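Local coordinates for protein FMN-dependent nitronate monooxygenase (Shewanella oneidensis, PDB 5LSM) that binds FMN and probably uses it to oxidise propionate 3-nitronate with molecular oxygen, yielding 3-oxopropanoate, nitrate and nitrite, at residues 49-54 against 118-123; 133-138 against 149-154; 143-148 against 168-173; 159-164 against 206-211; 199-204 against 230-235. All coordinates share one frame; numbering follows the deposited sequence.

Contact 1: residues 49-54 against 118-123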
# COMPACT_ATOMS: atom_id res chain seq x y z
N GLU A 49 17.74 -25.37 -21.78
CA GLU A 49 18.76 -26.22 -21.17
C GLU A 49 18.81 -25.99 -19.66
O GLU A 49 18.62 -26.93 -18.88
CB GLU A 49 20.13 -25.95 -21.81
CG GLU A 49 20.11 -25.98 -23.34
CD GLU A 49 19.74 -24.62 -23.96
OE1 GLU A 49 20.62 -23.73 -24.04
OE2 GLU A 49 18.57 -24.44 -24.36
N ALA A 50 19.01 -24.73 -19.25
CA ALA A 50 18.97 -24.37 -17.84
C ALA A 50 17.68 -24.88 -17.19
O ALA A 50 17.72 -25.46 -16.11
CB ALA A 50 19.08 -22.86 -17.67
N LEU A 51 16.55 -24.72 -17.87
CA LEU A 51 15.24 -25.12 -17.34
C LEU A 51 15.22 -26.60 -16.98
O LEU A 51 14.93 -26.97 -15.84
CB LEU A 51 14.12 -24.80 -18.36
CG LEU A 51 12.70 -25.29 -18.01
CD1 LEU A 51 12.20 -24.71 -16.70
CD2 LEU A 51 11.73 -24.98 -19.15
N GLU A 52 15.56 -27.43 -17.96
CA GLU A 52 15.58 -28.89 -17.78
C GLU A 52 16.59 -29.33 -16.70
O GLU A 52 16.31 -30.23 -15.89
CB GLU A 52 15.90 -29.56 -19.11
CG GLU A 52 15.53 -31.03 -19.18
CD GLU A 52 15.50 -31.55 -20.61
OE1 GLU A 52 14.76 -30.99 -21.45
OE2 GLU A 52 16.26 -32.50 -20.89
N ALA A 53 17.77 -28.72 -16.71
CA ALA A 53 18.80 -28.98 -15.70
C ALA A 53 18.22 -28.73 -14.31
O ALA A 53 18.31 -29.57 -13.42
CB ALA A 53 20.02 -28.08 -15.93
N GLU A 54 17.62 -27.56 -14.13
CA GLU A 54 17.24 -27.11 -12.82
C GLU A 54 16.08 -27.95 -12.27
O GLU A 54 16.05 -28.26 -11.09
CB GLU A 54 16.92 -25.62 -12.83
CG GLU A 54 17.24 -24.95 -11.51
CD GLU A 54 18.48 -24.10 -11.55
OE1 GLU A 54 19.38 -24.36 -10.73
OE2 GLU A 54 18.52 -23.11 -12.30
N ALA A 118 6.60 -25.67 -22.58
CA ALA A 118 5.67 -26.78 -22.39
C ALA A 118 6.32 -28.16 -22.61
O ALA A 118 6.08 -29.09 -21.84
CB ALA A 118 4.48 -26.62 -23.32
N GLU A 119 7.08 -28.31 -23.69
CA GLU A 119 7.60 -29.62 -24.05
C GLU A 119 8.53 -30.14 -22.96
O GLU A 119 8.45 -31.31 -22.59
CB GLU A 119 8.31 -29.58 -25.41
N VAL A 120 9.37 -29.26 -22.41
CA VAL A 120 10.22 -29.58 -21.25
C VAL A 120 9.43 -29.86 -19.97
O VAL A 120 9.70 -30.84 -19.28
CB VAL A 120 11.22 -28.44 -20.96
CG1 VAL A 120 12.07 -28.76 -19.75
CG2 VAL A 120 12.11 -28.18 -22.18
N LEU A 121 8.47 -29.02 -19.64
CA LEU A 121 7.66 -29.22 -18.44
C LEU A 121 6.94 -30.56 -18.47
O LEU A 121 6.71 -31.18 -17.42
CB LEU A 121 6.62 -28.10 -18.29
CG LEU A 121 7.01 -26.81 -17.56
CD1 LEU A 121 5.75 -26.05 -17.15
CD2 LEU A 121 7.88 -27.11 -16.34
N ALA A 122 6.54 -30.98 -19.65
CA ALA A 122 5.68 -32.16 -19.77
C ALA A 122 6.38 -33.40 -19.21
O ALA A 122 5.73 -34.28 -18.70
CB ALA A 122 5.30 -32.38 -21.22
N LYS A 123 7.71 -33.44 -19.32
CA LYS A 123 8.51 -34.55 -18.77
C LYS A 123 8.43 -34.62 -17.24
O LYS A 123 8.39 -35.70 -16.66
CB LYS A 123 9.97 -34.45 -19.22

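Contact 2: residues 133-138 against 149-154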
# COMPACT_ATOMS: atom_id res chain seq x y z
N PHE A 133 1.82 -11.85 -14.90
CA PHE A 133 1.19 -11.08 -15.98
C PHE A 133 0.06 -11.87 -16.67
O PHE A 133 -0.03 -11.88 -17.89
CB PHE A 133 2.21 -10.59 -17.05
CG PHE A 133 3.50 -10.09 -16.48
CD1 PHE A 133 3.52 -9.09 -15.55
CD2 PHE A 133 4.71 -10.62 -16.91
CE1 PHE A 133 4.72 -8.65 -15.00
CE2 PHE A 133 5.91 -10.20 -16.36
CZ PHE A 133 5.91 -9.19 -15.41
N GLY A 134 -0.81 -12.49 -15.88
CA GLY A 134 -2.03 -13.14 -16.40
C GLY A 134 -1.88 -14.63 -16.69
O GLY A 134 -1.36 -15.39 -15.88
N LEU A 135 -2.38 -15.06 -17.84
CA LEU A 135 -2.37 -16.45 -18.20
C LEU A 135 -2.03 -16.62 -19.67
O LEU A 135 -2.30 -15.75 -20.48
CB LEU A 135 -3.75 -17.07 -17.94
CG LEU A 135 -4.17 -17.17 -16.47
CD1 LEU A 135 -5.64 -17.56 -16.39
CD2 LEU A 135 -3.30 -18.18 -15.73
N PRO A 136 -1.47 -17.78 -20.03
CA PRO A 136 -1.30 -18.13 -21.44
C PRO A 136 -2.62 -18.51 -22.17
O PRO A 136 -3.70 -18.57 -21.53
CB PRO A 136 -0.33 -19.31 -21.39
CG PRO A 136 -0.58 -19.94 -20.05
CD PRO A 136 -1.04 -18.86 -19.11
N ASP A 137 -2.54 -18.75 -23.48
CA ASP A 137 -3.72 -19.14 -24.31
C ASP A 137 -4.39 -20.40 -23.78
O ASP A 137 -3.74 -21.25 -23.17
CB ASP A 137 -3.32 -19.37 -25.77
N GLU A 138 -5.67 -20.57 -24.08
CA GLU A 138 -6.43 -21.67 -23.51
C GLU A 138 -5.80 -23.04 -23.77
O GLU A 138 -5.79 -23.90 -22.86
CB GLU A 138 -7.90 -21.66 -23.96
CG GLU A 138 -8.84 -22.21 -22.90
CD GLU A 138 -10.07 -22.88 -23.48
OE1 GLU A 138 -10.79 -22.23 -24.27
OE2 GLU A 138 -10.33 -24.05 -23.13
N SER A 149 -1.35 -30.65 -13.08
CA SER A 149 -0.82 -29.43 -12.47
C SER A 149 -1.94 -28.50 -12.08
O SER A 149 -2.91 -28.36 -12.82
CB SER A 149 0.09 -28.72 -13.44
OG SER A 149 1.10 -29.58 -13.92
N LYS A 150 -1.85 -27.93 -10.89
CA LYS A 150 -2.71 -26.82 -10.53
C LYS A 150 -2.11 -25.57 -11.12
O LYS A 150 -0.88 -25.42 -11.15
CB LYS A 150 -2.80 -26.65 -9.01
CG LYS A 150 -3.24 -27.90 -8.28
CD LYS A 150 -4.64 -28.33 -8.70
CE LYS A 150 -4.99 -29.69 -8.10
NZ LYS A 150 -4.04 -30.73 -8.59
N VAL A 151 -2.96 -24.66 -11.55
CA VAL A 151 -2.51 -23.42 -12.14
C VAL A 151 -2.89 -22.25 -11.24
O VAL A 151 -4.07 -22.08 -10.90
CB VAL A 151 -3.12 -23.22 -13.52
CG1 VAL A 151 -2.89 -21.80 -14.02
CG2 VAL A 151 -2.53 -24.22 -14.50
N ILE A 152 -1.90 -21.42 -10.91
CA ILE A 152 -2.13 -20.17 -10.19
C ILE A 152 -1.52 -18.95 -10.92
O ILE A 152 -0.60 -19.09 -11.73
CB ILE A 152 -1.55 -20.23 -8.77
CG1 ILE A 152 -0.03 -20.32 -8.80
CG2 ILE A 152 -2.11 -21.42 -8.01
CD1 ILE A 152 0.60 -20.26 -7.43
N SER A 153 -2.06 -17.76 -10.63
CA SER A 153 -1.57 -16.52 -11.24
C SER A 153 -1.81 -15.33 -10.33
O SER A 153 -2.50 -15.44 -9.32
CB SER A 153 -2.23 -16.25 -12.58
OG SER A 153 -1.78 -15.01 -13.12
N THR A 154 -1.18 -14.21 -10.67
CA THR A 154 -1.17 -13.05 -9.78
C THR A 154 -2.29 -12.05 -10.17
O THR A 154 -2.50 -11.78 -11.34
CB THR A 154 0.24 -12.39 -9.74
OG1 THR A 154 1.12 -13.15 -8.88
CG2 THR A 154 0.16 -10.98 -9.21
O HOH W 1 -0.57 -11.91 -13.16

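Contact 3: residues 143-148 against 168-173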
# COMPACT_ATOMS: atom_id res chain seq x y z
N GLU A 143 -3.24 -27.94 -21.88
CA GLU A 143 -2.10 -28.85 -21.84
C GLU A 143 -1.57 -29.01 -20.43
O GLU A 143 -1.35 -30.13 -19.98
CB GLU A 143 -0.97 -28.37 -22.76
CG GLU A 143 0.14 -29.40 -22.92
CD GLU A 143 1.38 -28.86 -23.59
OE1 GLU A 143 1.43 -27.64 -23.92
OE2 GLU A 143 2.30 -29.67 -23.82
N ILE A 144 -1.36 -27.90 -19.73
CA ILE A 144 -0.87 -27.91 -18.36
C ILE A 144 -1.80 -28.68 -17.41
O ILE A 144 -1.35 -29.50 -16.62
CB ILE A 144 -0.65 -26.47 -17.81
CG1 ILE A 144 0.55 -25.82 -18.49
CG2 ILE A 144 -0.39 -26.48 -16.31
CD1 ILE A 144 0.52 -24.31 -18.47
N LYS A 145 -3.10 -28.40 -17.48
CA LYS A 145 -4.05 -29.03 -16.55
C LYS A 145 -4.03 -30.54 -16.72
O LYS A 145 -4.34 -31.27 -15.79
CB LYS A 145 -5.47 -28.52 -16.80
CG LYS A 145 -5.68 -27.04 -16.54
CD LYS A 145 -6.33 -26.79 -15.19
CE LYS A 145 -6.62 -25.31 -14.97
NZ LYS A 145 -8.00 -24.96 -15.42
N SER A 146 -3.70 -31.00 -17.92
CA SER A 146 -3.74 -32.41 -18.25
C SER A 146 -2.50 -33.16 -17.77
O SER A 146 -2.41 -34.37 -17.93
CB SER A 146 -3.89 -32.58 -19.76
OG SER A 146 -2.65 -32.44 -20.40
N TRP A 147 -1.55 -32.43 -17.18
CA TRP A 147 -0.48 -33.04 -16.38
C TRP A 147 -0.91 -33.32 -14.93
O TRP A 147 -0.16 -33.92 -14.18
CB TRP A 147 0.74 -32.13 -16.33
CG TRP A 147 1.22 -31.68 -17.64
CD1 TRP A 147 1.14 -32.36 -18.81
CD2 TRP A 147 1.92 -30.47 -17.92
NE1 TRP A 147 1.75 -31.64 -19.81
CE2 TRP A 147 2.24 -30.48 -19.28
CE3 TRP A 147 2.31 -29.37 -17.13
CZ2 TRP A 147 2.92 -29.43 -19.90
CZ3 TRP A 147 3.00 -28.34 -17.73
CH2 TRP A 147 3.29 -28.37 -19.11
N GLY A 148 -2.07 -32.84 -14.53
CA GLY A 148 -2.44 -32.83 -13.12
C GLY A 148 -2.09 -31.54 -12.40
O GLY A 148 -2.48 -31.35 -11.24
N GLY A 168 -10.18 -20.20 -15.35
CA GLY A 168 -9.89 -21.53 -14.84
C GLY A 168 -8.75 -21.64 -13.84
O GLY A 168 -8.34 -22.74 -13.49
N ALA A 169 -8.26 -20.51 -13.31
CA ALA A 169 -7.18 -20.58 -12.32
C ALA A 169 -7.66 -21.42 -11.14
O ALA A 169 -8.84 -21.47 -10.86
CB ALA A 169 -6.77 -19.20 -11.85
N ASP A 170 -6.74 -22.13 -10.51
CA ASP A 170 -7.09 -22.95 -9.37
C ASP A 170 -6.97 -22.14 -8.09
O ASP A 170 -7.63 -22.44 -7.10
CB ASP A 170 -6.21 -24.21 -9.32
CG ASP A 170 -6.56 -25.21 -10.43
OD1 ASP A 170 -7.64 -25.84 -10.32
OD2 ASP A 170 -5.79 -25.33 -11.43
N ALA A 171 -6.10 -21.13 -8.11
CA ALA A 171 -5.94 -20.18 -7.00
C ALA A 171 -5.40 -18.86 -7.54
O ALA A 171 -4.78 -18.83 -8.62
CB ALA A 171 -4.98 -20.73 -5.96
N ILE A 172 -5.57 -17.82 -6.75
CA ILE A 172 -5.19 -16.46 -7.10
C ILE A 172 -4.15 -15.98 -6.12
O ILE A 172 -4.37 -16.05 -4.91
CB ILE A 172 -6.41 -15.53 -6.97
CG1 ILE A 172 -7.48 -15.94 -7.97
CG2 ILE A 172 -6.02 -14.05 -7.19
CD1 ILE A 172 -8.74 -15.12 -7.86
N ILE A 173 -3.04 -15.42 -6.61
CA ILE A 173 -2.09 -14.73 -5.74
C ILE A 173 -2.46 -13.24 -5.70
O ILE A 173 -2.36 -12.54 -6.71
CB ILE A 173 -0.63 -14.88 -6.22
CG1 ILE A 173 -0.22 -16.35 -6.37
CG2 ILE A 173 0.31 -14.20 -5.24
CD1 ILE A 173 0.91 -16.57 -7.36

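Contact 4: residues 159-164 against 206-211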
# COMPACT_ATOMS: atom_id res chain seq x y z
N GLU A 159 -10.79 -6.98 -10.40
CA GLU A 159 -11.13 -7.33 -11.78
C GLU A 159 -10.21 -8.41 -12.31
O GLU A 159 -10.67 -9.35 -12.95
CB GLU A 159 -11.04 -6.13 -12.70
CG GLU A 159 -12.24 -5.20 -12.61
CD GLU A 159 -12.16 -4.23 -11.44
OE1 GLU A 159 -11.03 -3.93 -10.96
OE2 GLU A 159 -13.25 -3.78 -11.00
N GLU A 160 -8.91 -8.27 -12.04
CA GLU A 160 -7.92 -9.25 -12.46
C GLU A 160 -8.21 -10.61 -11.81
O GLU A 160 -8.14 -11.64 -12.46
CB GLU A 160 -6.50 -8.77 -12.14
CG GLU A 160 -5.91 -7.88 -13.24
CD GLU A 160 -4.64 -7.14 -12.86
OE1 GLU A 160 -4.07 -7.41 -11.79
OE2 GLU A 160 -4.20 -6.26 -13.65
N ALA A 161 -8.61 -10.59 -10.54
CA ALA A 161 -8.91 -11.83 -9.85
C ALA A 161 -10.12 -12.55 -10.50
O ALA A 161 -10.14 -13.78 -10.64
CB ALA A 161 -9.17 -11.56 -8.38
N LEU A 162 -11.11 -11.77 -10.93
CA LEU A 162 -12.29 -12.33 -11.55
C LEU A 162 -11.97 -12.87 -12.94
O LEU A 162 -12.57 -13.85 -13.39
CB LEU A 162 -13.39 -11.28 -11.64
CG LEU A 162 -14.05 -10.93 -10.30
CD1 LEU A 162 -14.73 -9.57 -10.35
CD2 LEU A 162 -15.04 -12.00 -9.91
N TRP A 163 -11.03 -12.21 -13.61
CA TRP A 163 -10.59 -12.67 -14.92
C TRP A 163 -9.88 -14.01 -14.79
O TRP A 163 -10.09 -14.90 -15.59
CB TRP A 163 -9.65 -11.66 -15.57
CG TRP A 163 -9.29 -12.02 -16.99
CD1 TRP A 163 -10.02 -11.77 -18.10
CD2 TRP A 163 -8.11 -12.70 -17.44
NE1 TRP A 163 -9.38 -12.23 -19.21
CE2 TRP A 163 -8.20 -12.80 -18.84
CE3 TRP A 163 -6.99 -13.23 -16.80
CZ2 TRP A 163 -7.21 -13.39 -19.61
CZ3 TRP A 163 -6.00 -13.82 -17.57
CH2 TRP A 163 -6.12 -13.91 -18.96
N LEU A 164 -9.05 -14.14 -13.76
CA LEU A 164 -8.32 -15.37 -13.52
C LEU A 164 -9.24 -16.55 -13.13
O LEU A 164 -9.07 -17.67 -13.62
CB LEU A 164 -7.26 -15.14 -12.45
CG LEU A 164 -6.16 -14.17 -12.86
CD1 LEU A 164 -5.28 -13.81 -11.68
CD2 LEU A 164 -5.32 -14.77 -13.97
N ALA A 206 -13.55 -11.70 -0.93
CA ALA A 206 -15.00 -11.44 -0.98
C ALA A 206 -15.57 -11.71 -2.36
O ALA A 206 -16.74 -12.05 -2.51
CB ALA A 206 -15.31 -10.01 -0.56
N ALA A 207 -14.75 -11.52 -3.38
CA ALA A 207 -15.23 -11.54 -4.75
C ALA A 207 -15.14 -12.92 -5.41
O ALA A 207 -15.78 -13.15 -6.42
CB ALA A 207 -14.43 -10.52 -5.57
N VAL A 208 -14.24 -13.78 -4.94
CA VAL A 208 -14.00 -15.07 -5.61
C VAL A 208 -14.35 -16.22 -4.69
O VAL A 208 -14.45 -16.06 -3.49
CB VAL A 208 -12.54 -15.23 -6.12
CG1 VAL A 208 -12.14 -14.06 -6.99
CG2 VAL A 208 -11.56 -15.41 -4.97
N GLU A 209 -14.54 -17.39 -5.28
CA GLU A 209 -14.84 -18.58 -4.52
C GLU A 209 -13.60 -19.42 -4.33
O GLU A 209 -13.50 -20.14 -3.35
CB GLU A 209 -15.92 -19.39 -5.23
CG GLU A 209 -17.30 -18.74 -5.21
CD GLU A 209 -18.17 -19.21 -6.36
OE1 GLU A 209 -18.69 -18.36 -7.11
OE2 GLU A 209 -18.29 -20.45 -6.54
N ILE A 210 -12.63 -19.30 -5.23
CA ILE A 210 -11.39 -20.07 -5.14
C ILE A 210 -10.41 -19.56 -4.08
O ILE A 210 -10.64 -18.51 -3.49
CB ILE A 210 -10.68 -20.19 -6.50
CG1 ILE A 210 -10.30 -18.81 -7.06
CG2 ILE A 210 -11.55 -20.98 -7.46
CD1 ILE A 210 -9.68 -18.86 -8.44
N PRO A 211 -9.40 -20.38 -3.74
CA PRO A 211 -8.51 -19.99 -2.64
C PRO A 211 -7.62 -18.80 -3.00
O PRO A 211 -7.22 -18.66 -4.15
CB PRO A 211 -7.65 -21.24 -2.42
CG PRO A 211 -8.48 -22.36 -2.96
CD PRO A 211 -9.20 -21.79 -4.13

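Contact 5: residues 199-204 against 230-235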
# COMPACT_ATOMS: atom_id res chain seq x y z
N SER A 199 -5.91 -4.08 2.02
CA SER A 199 -7.18 -3.85 1.34
C SER A 199 -7.44 -4.79 0.16
O SER A 199 -8.58 -5.10 -0.12
CB SER A 199 -7.24 -2.39 0.90
OG SER A 199 -7.35 -1.56 2.04
N LEU A 200 -6.39 -5.20 -0.56
CA LEU A 200 -6.54 -6.10 -1.72
C LEU A 200 -7.04 -7.48 -1.30
O LEU A 200 -7.99 -8.03 -1.90
CB LEU A 200 -5.20 -6.26 -2.43
CG LEU A 200 -5.23 -7.10 -3.71
CD1 LEU A 200 -6.17 -6.46 -4.74
CD2 LEU A 200 -3.82 -7.25 -4.28
N LEU A 201 -6.40 -8.02 -0.27
CA LEU A 201 -6.67 -9.38 0.19
C LEU A 201 -8.14 -9.63 0.52
O LEU A 201 -8.77 -10.49 -0.10
CB LEU A 201 -5.78 -9.72 1.38
CG LEU A 201 -5.82 -11.17 1.84
CD1 LEU A 201 -5.35 -12.07 0.71
CD2 LEU A 201 -4.92 -11.34 3.07
N PRO A 202 -8.72 -8.87 1.49
CA PRO A 202 -10.12 -9.15 1.86
C PRO A 202 -11.11 -8.84 0.75
O PRO A 202 -12.16 -9.51 0.65
CB PRO A 202 -10.37 -8.26 3.07
CG PRO A 202 -9.30 -7.23 3.04
CD PRO A 202 -8.11 -7.86 2.37
N GLN A 203 -10.78 -7.89 -0.13
CA GLN A 203 -11.66 -7.59 -1.24
C GLN A 203 -11.59 -8.63 -2.34
O GLN A 203 -12.63 -9.03 -2.85
CB GLN A 203 -11.43 -6.18 -1.76
CG GLN A 203 -12.00 -5.13 -0.79
CD GLN A 203 -11.71 -3.71 -1.23
OE1 GLN A 203 -12.56 -3.03 -1.81
NE2 GLN A 203 -10.50 -3.25 -0.96
N ILE A 204 -10.41 -9.19 -2.61
CA ILE A 204 -10.35 -10.33 -3.51
C ILE A 204 -11.06 -11.56 -2.96
O ILE A 204 -11.76 -12.24 -3.69
CB ILE A 204 -8.90 -10.69 -3.94
CG1 ILE A 204 -8.40 -9.71 -5.00
CG2 ILE A 204 -8.86 -12.09 -4.57
CD1 ILE A 204 -6.94 -9.88 -5.38
N MET A 230 -7.33 -12.80 7.94
CA MET A 230 -8.18 -12.15 6.95
C MET A 230 -8.88 -13.13 6.03
O MET A 230 -9.71 -12.72 5.24
CB MET A 230 -7.35 -11.20 6.08
CG MET A 230 -6.58 -10.15 6.85
SD MET A 230 -6.77 -8.51 6.14
CE MET A 230 -8.53 -8.33 6.31
N GLY A 231 -8.44 -14.39 6.02
CA GLY A 231 -9.07 -15.44 5.21
C GLY A 231 -8.21 -15.93 4.05
O GLY A 231 -8.70 -16.60 3.16
N ALA A 232 -6.93 -15.59 4.04
CA ALA A 232 -6.01 -16.20 3.06
C ALA A 232 -5.90 -17.71 3.28
O ALA A 232 -5.86 -18.17 4.41
CB ALA A 232 -4.63 -15.55 3.16
N SER A 233 -5.75 -18.48 2.20
CA SER A 233 -5.54 -19.93 2.30
C SER A 233 -4.07 -20.29 2.39
O SER A 233 -3.73 -21.44 2.59
CB SER A 233 -6.15 -20.65 1.09
OG SER A 233 -7.56 -20.60 1.12
N ALA A 234 -3.20 -19.31 2.17
CA ALA A 234 -1.75 -19.51 2.17
C ALA A 234 -1.11 -18.15 2.01
O ALA A 234 -1.80 -17.15 1.73
CB ALA A 234 -1.33 -20.44 1.04
N VAL A 235 0.21 -18.11 2.16
CA VAL A 235 0.98 -16.89 1.93
C VAL A 235 2.17 -17.15 1.02
O VAL A 235 2.80 -18.21 1.11
CB VAL A 235 1.49 -16.25 3.24
CG1 VAL A 235 0.32 -15.88 4.13
CG2 VAL A 235 2.42 -17.20 3.98

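Contact 1: residues 49-54 against 118-123
Glu52 OE1 lies 3.9 Å from both Val120 CG1 and Val120 CG2, a carboxylate oxygen in van der Waals contact with both methyls. The two residues sit on neighbouring helices of the outer layer of a TIM barrel: helix 48-59, which follows strand 39-42, and helix 115-124, which leads into strand 128-132. No hydrogen bond joins the two segments; they meet by van der Waals packing. Val120 is the bump that carries it. Its CG1 stands anti to the backbone N (chi1 178°), which drives this methyl toward Leu51 and Glu52. There it meets the isobutyl branch of Leu51, with CG at 3.9 Å; Leu51 and Val120 run past each other in opposite directions. Roughly at a right angle to that approach, the same CG1 comes within 4.0 Å of Glu52 CB, and the extended Glu52 chain runs alongside the valine and brings OE1 back to its methyls, on the exposed side. The backbones draw in where Glu52 and Val120 face each other, their CA atoms 6.4 Å apart. Around this junction Leu51 also packs on Cys43 and Gln117, Val120 on Leu48, and Glu52 on Phe124; Leu51 is buried, Glu52 exposed. The innermost touch is the one between Leu51 CD2 and Val120 CG1, 3.8 Å apart.

Contact 2: residues 133-138 against 149-154
Gly134 and Leu135 meet Ser153 and Val151 here, where the loop leaving strand 128-132 folds back over strand 150-155. The walk starts at Phe133, which turns away from that strand to set its ring against Phe71 and edge-to-face with Phe297. Gly134 comes next and is held at both ends of its residue. Its N gives a hydrogen bond to a water 2.8 Å away, which in turn donates to Thr154 O. Its carbonyl O receives Ser153 OG at 2.8 Å, with a C=O...OG angle of 120° and the hydroxyl tilted 31° from the carbonyl plane. Ser153 OG is placed for this by standing anti to its own backbone N (chi1 177°). The backbone angles of Gly134 would jam any CB against the preceding carbonyl. With an alanine in place of Ser153, the Gly134 carbonyl would probably lose its hydroxyl donor and the loop would be tied less firmly to the strand. Leu135 follows and lowers CD2 onto the strand, 3.8 Å from Ser153 CB and 4.0 Å from Val151 CG1. Past it, Pro136 packs on Phe131 and Leu141, and the chain enters helix 138-145 after Asp137. The loop thus bridges strand 128-132 and helix 138-145 over strand 150-155, itself flanked in the barrel by strands 128-132 and 171-175.

Contact 3: residues 143-148 against 168-173
Lys145 NZ donates a hydrogen bond to Gly168 O at 3.0 Å, and this end of the side chain is the close-packed part of an otherwise open contact. The ammonium arrives at a C=O...NZ angle of 122°, tilted 34° from the carbonyl plane. Just behind it, Lys145 CE passes 3.4 Å from the same oxygen and 3.6 Å from Asp170 OD2, so the methylene lies alongside both oxygens. Bends at chi2 and chi4 fold the chain down to that spot. The charges themselves stay apart: NZ and Asp170 OD2 are 4.6 Å from each other, too far for a salt bridge, and OD2 takes a hydrogen bond from Val151 N. Elsewhere the segments hold off, the nearest CA atoms, those of Lys145 and Gly168, being 9.7 Å apart across a partly exposed surface. If an alanine replaced Lys145, the Gly168 carbonyl would probably lose this donor and Asp170 the positive charge beside it. Gly168 has no CB, and one would come within 3.0 Å of NZ. Both segments carry helix ends. Gly168 is the C-prime residue of a Schellman motif closing helix 158-166, and Gly148 does the same after helix 138-145. The lysine therefore links two successive helix-to-strand turns, those entering strands 150-155 and 171-175, on the side of the TIM barrel away from the FMN site.

Contact 4: residues 159-164 against 206-211
Val208 and Ala161 meet where two adjacent helices of the TIM barrel's outer layer, 158-166 and 197-207, converge over strand 171-175. Val208 is the first residue to leave the helical path of the second one. Traced outward, its CB is still 5.5 Å from Ala161 CB. From there CG1, set anti to the carbonyl carbon (chi1 -53°), reaches 4.1 Å from Ala161 CB and 4.2 Å from Ala161 O, lying against the backbone as well as the methyl. The other branch, CG2, falls back to 5.7 Å from Ala161 CB and takes no part in the touch. Both residues also pack on Ile172 beneath them, and Val208 on Glu165. The small alanine probably helps the valine approach the helix; the closest CA atoms are those of Leu162 and Val208, 6.8 Å apart. Farther out, on the exposed flank, Leu162 reaches across to the last turn of the other helix. Leu162 CD2 is 4.6 Å from Ala207 CB, but it comes nearest to the main chain: the same CD2 sits 3.7 Å from Ala207 O.

Contact 5: residues 199-204 against 230-235
Leu201 and Pro202 form the bumps of helix 197-207, while Met230 and Ala232 shape the surface they meet. Leu201 pushes CD2 into the dip between two side chains of the facing loop: 3.9 Å from Met230 CB and 4.2 Å from Ala232 CB. Its CG stands anti to the backbone N (chi1 -172°), which carries the branched end to that dip. Met230 answers with a hook. Its chain bends at chi2 and chi3 so that the thioether curls back toward the proline, with CE 3.5 Å from Pro202 CG and 3.7 Å from Pro202 CB, and SD 4.1 Å from Pro202 CD. The methyl thus lies obliquely beyond the CB-CG rim of the pyrrolidine ring, raised to one side of its plane. Pro202 is also where helix 197-207 kinks, its N having no hydrogen to give to the turn before, and there the backbones draw close, the CA atoms of Pro202 and Met230 being 6.2 Å apart. The loop beyond Met230 turns sharply at Gly231, whose positive phi ends helix 221-229 in a Schellman motif. On the far side, Asn327 of the second subunit packs on Pro202, and Thr223 of that subunit on Met230. Inside, Leu201 rests on Val212 and Ala214, and Ala232 on Ala214, so helix 197-207 and the turn from helix 221-229 into strand 234-237 meet over strand 212-215 of the barrel.

How the contacts relate
The five contacts run round the wall of one TIM barrel. Contacts 2 and 3 are neighbours, centres 7 Å apart, sharing the pairing of strands 150-155 and 171-175. Contact 4 joins them on the next side: Leu164 CD2 comes 3.6 Å from Leu135 CG of contact 2, and Ala169 N of contact 3 is 3.0 Å from Leu164 O. Contact 5 shares helix 197-207 with contact 4, their centres 11 Å apart. Contact 1 lies well round the barrel, its centre about 33 Å from that of contact 5, joined to contact 3 by Trp147 CH2 against Leu121 CB, 3.4 Å away. Contact 2 comes closer to the flavin than contacts 1 and 5: the Ser153 side chain is about 8 Å from it, those of Leu51 and Leu201 each about 12 Å.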